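Local atomic coordinates of aminoacyl-tRNA synthetase (Cryptosporidium parvum, PDB entry 5F9Z), a protein that attaches proline to its cognate tRNA in an ATP-dependent reaction, and is captured here with the inhibitor halofuginone and an ATP analogue. Residues Thr161-Thr166 and Val282-His287. Sequence-based numbering, arbitrary orientation.
Sequences TPFIRT and VMIMTH. With ANP (phosphoaminophosphonic acid-adenylate ester), chain D.
Ile164 inserts its CD1 methyl against Val282 of helix 278-287, 3.6 Å from Val282 N and close to Val282 CG2, the two side chains crossing at about a right angle. Segment 161-166 lies in the motif 2 loop of the class II synthetase core, joining strands 144-153 and 168-178, and packs on helix 278-287, which follows strand 265-276 and begins at Arg278, as expected for motif 3. Side chains meet through apolar groups, no hydrogen bond joins the segments, and the contact is tightest around Ile164. Met285, extended beyond CG (chi2 176°, chi3 173°), sends its CE methyl tip to tip at Ile164, ending 3.7 Å from CG1. The neighbouring Phe163 lies across Ile284, whose CD1 sits obliquely to the ring, 3.7 Å from CE2. Tyr30 of helix 26-36 touches both Phe163 and Met285, and Tyr511, the C-terminal residue, touches Ile164 and Met285. Packing loosens toward Thr161, partly exposed, whose CG2 stays 4.2 Å from Met285 CE. A classic beta bulge, with Ile164 and Arg165 facing Thr161, ties the loop's two arms through Arg165 N to Thr161 O and Thr161 N to Arg165 O. From the bulge onward the loop faces the nucleotide. Thr166 reads the adenine edge with its backbone, N donating to ANP N1 and O accepting from N6. Ile164 O, which receives Arg278 NE, also lies near adenine C2. The Arg165 side chain, bent at chi3 (-57°), brings its guanidinium edge to the gamma-phosphate, while Glu156 forms a salt bridge with NH1 and would help to orient the group. The two guanidinium bonds to the phosphate are both nearly straight but unequal: Arg165 NH1 stands 3.2 Å from ANP O3G, whereas NH2 comes within 2.6 Å of ANP O2G.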
# COMPACT_ATOMS: atom_id res chain seq x y z
N THR A 161 13.18 -1.88 -4.69
CA THR A 161 12.77 -2.50 -3.44
C THR A 161 11.54 -3.34 -3.73
O THR A 161 10.62 -2.87 -4.43
CB THR A 161 12.47 -1.45 -2.35
OG1 THR A 161 13.62 -0.61 -2.16
CG2 THR A 161 12.12 -2.12 -1.03
N PRO A 162 11.48 -4.58 -3.25
CA PRO A 162 10.29 -5.40 -3.47
C PRO A 162 9.02 -4.68 -3.03
O PRO A 162 8.98 -4.06 -1.97
CB PRO A 162 10.56 -6.65 -2.62
CG PRO A 162 12.05 -6.75 -2.60
CD PRO A 162 12.56 -5.33 -2.58
N PHE A 163 7.99 -4.75 -3.89
CA PHE A 163 6.72 -4.05 -3.72
C PHE A 163 6.89 -2.54 -3.80
O PHE A 163 6.23 -1.89 -4.62
CB PHE A 163 6.06 -4.43 -2.39
CG PHE A 163 5.78 -5.90 -2.24
CD1 PHE A 163 4.77 -6.50 -2.97
CD2 PHE A 163 6.52 -6.67 -1.36
CE1 PHE A 163 4.51 -7.85 -2.83
CE2 PHE A 163 6.27 -8.02 -1.21
CZ PHE A 163 5.26 -8.61 -1.95
N ILE A 164 7.76 -1.97 -2.96
CA ILE A 164 7.84 -0.51 -2.83
C ILE A 164 8.18 0.14 -4.17
O ILE A 164 7.50 1.08 -4.60
CB ILE A 164 8.87 -0.13 -1.75
CG1 ILE A 164 8.54 -0.82 -0.42
CG2 ILE A 164 8.92 1.38 -1.58
CD1 ILE A 164 7.19 -0.43 0.15
N ARG A 165 9.22 -0.34 -4.83
CA ARG A 165 9.64 0.21 -6.12
C ARG A 165 10.16 -0.94 -6.98
O ARG A 165 11.30 -1.39 -6.80
CB ARG A 165 10.69 1.30 -5.95
CG ARG A 165 11.13 1.94 -7.25
CD ARG A 165 12.02 3.15 -7.00
NE ARG A 165 11.37 4.14 -6.16
CZ ARG A 165 10.50 5.05 -6.60
NH1 ARG A 165 10.19 5.09 -7.89
NH2 ARG A 165 9.95 5.91 -5.76
N THR A 166 9.34 -1.40 -7.91
CA THR A 166 9.69 -2.50 -8.80
C THR A 166 9.59 -2.04 -10.25
O THR A 166 8.75 -1.20 -10.60
CB THR A 166 8.78 -3.72 -8.57
OG1 THR A 166 7.44 -3.39 -8.95
CG2 THR A 166 8.80 -4.12 -7.11
N VAL A 282 4.45 -1.74 2.10
CA VAL A 282 4.26 -0.82 3.23
C VAL A 282 3.57 -1.54 4.38
O VAL A 282 3.92 -1.34 5.55
CB VAL A 282 3.47 0.42 2.79
CG1 VAL A 282 3.31 1.40 3.94
CG2 VAL A 282 4.14 1.09 1.60
N MET A 283 2.60 -2.40 4.07
CA MET A 283 1.91 -3.16 5.11
C MET A 283 2.85 -4.16 5.77
O MET A 283 2.79 -4.35 6.99
CB MET A 283 0.69 -3.87 4.51
CG MET A 283 -0.08 -4.75 5.48
SD MET A 283 0.53 -6.45 5.50
CE MET A 283 0.38 -6.88 3.77
N ILE A 284 3.72 -4.80 4.99
CA ILE A 284 4.68 -5.75 5.56
C ILE A 284 5.63 -5.05 6.52
O ILE A 284 5.85 -5.50 7.65
CB ILE A 284 5.45 -6.47 4.43
CG1 ILE A 284 4.50 -7.34 3.60
CG2 ILE A 284 6.58 -7.31 5.01
CD1 ILE A 284 5.08 -7.72 2.26
N MET A 285 6.21 -3.93 6.08
CA MET A 285 7.16 -3.21 6.91
C MET A 285 6.51 -2.65 8.17
O MET A 285 7.18 -2.51 9.20
CB MET A 285 7.81 -2.08 6.11
CG MET A 285 8.58 -2.54 4.88
SD MET A 285 9.21 -1.16 3.91
CE MET A 285 10.21 -2.03 2.71
N THR A 286 5.22 -2.33 8.10
CA THR A 286 4.55 -1.72 9.24
C THR A 286 4.35 -2.72 10.38
O THR A 286 4.64 -2.41 11.54
CB THR A 286 3.20 -1.14 8.80
OG1 THR A 286 3.41 -0.14 7.80
CG2 THR A 286 2.48 -0.52 9.98
N HIS A 287 3.88 -3.92 10.06
CA HIS A 287 3.44 -4.86 11.08
C HIS A 287 4.44 -5.97 11.38
O HIS A 287 4.41 -6.52 12.48
CB HIS A 287 2.11 -5.50 10.67
CG HIS A 287 1.03 -4.51 10.36
ND1 HIS A 287 0.57 -3.60 11.30
CD2 HIS A 287 0.32 -4.28 9.23
CE1 HIS A 287 -0.38 -2.86 10.75
NE2 HIS A 287 -0.55 -3.25 9.50
PG ANP D . 7.85 8.35 -7.80
O1G ANP D . 8.68 9.58 -7.99
O2G ANP D . 8.23 7.68 -6.42
O3G ANP D . 8.16 7.32 -8.96
PB ANP D . 5.45 8.47 -9.25
O1B ANP D . 4.92 9.80 -9.85
O2B ANP D . 6.40 7.83 -10.22
N3B ANP D . 6.21 8.77 -7.79
PA ANP D . 2.95 7.51 -9.88
O1A ANP D . 3.28 7.46 -11.31
O2A ANP D . 2.14 8.74 -9.47
O3A ANP D . 4.26 7.50 -8.98
O5' ANP D . 2.19 6.17 -9.50
C5' ANP D . 1.10 6.16 -8.55
C4' ANP D . 1.58 5.51 -7.27
O4' ANP D . 2.22 4.26 -7.58
C3' ANP D . 2.61 6.31 -6.49
O3' ANP D . 1.98 7.23 -5.61
C2' ANP D . 3.36 5.21 -5.72
O2' ANP D . 2.74 4.93 -4.47
C1' ANP D . 3.26 4.00 -6.66
N9 ANP D . 4.48 3.72 -7.41
C8 ANP D . 5.20 4.59 -8.18
N7 ANP D . 6.25 4.06 -8.75
C5 ANP D . 6.21 2.73 -8.34
C6 ANP D . 7.05 1.63 -8.60
N6 ANP D . 8.14 1.69 -9.38
N1 ANP D . 6.73 0.45 -8.03
C2 ANP D . 5.64 0.38 -7.26
N3 ANP D . 4.78 1.35 -6.94
C4 ANP D . 5.12 2.51 -7.51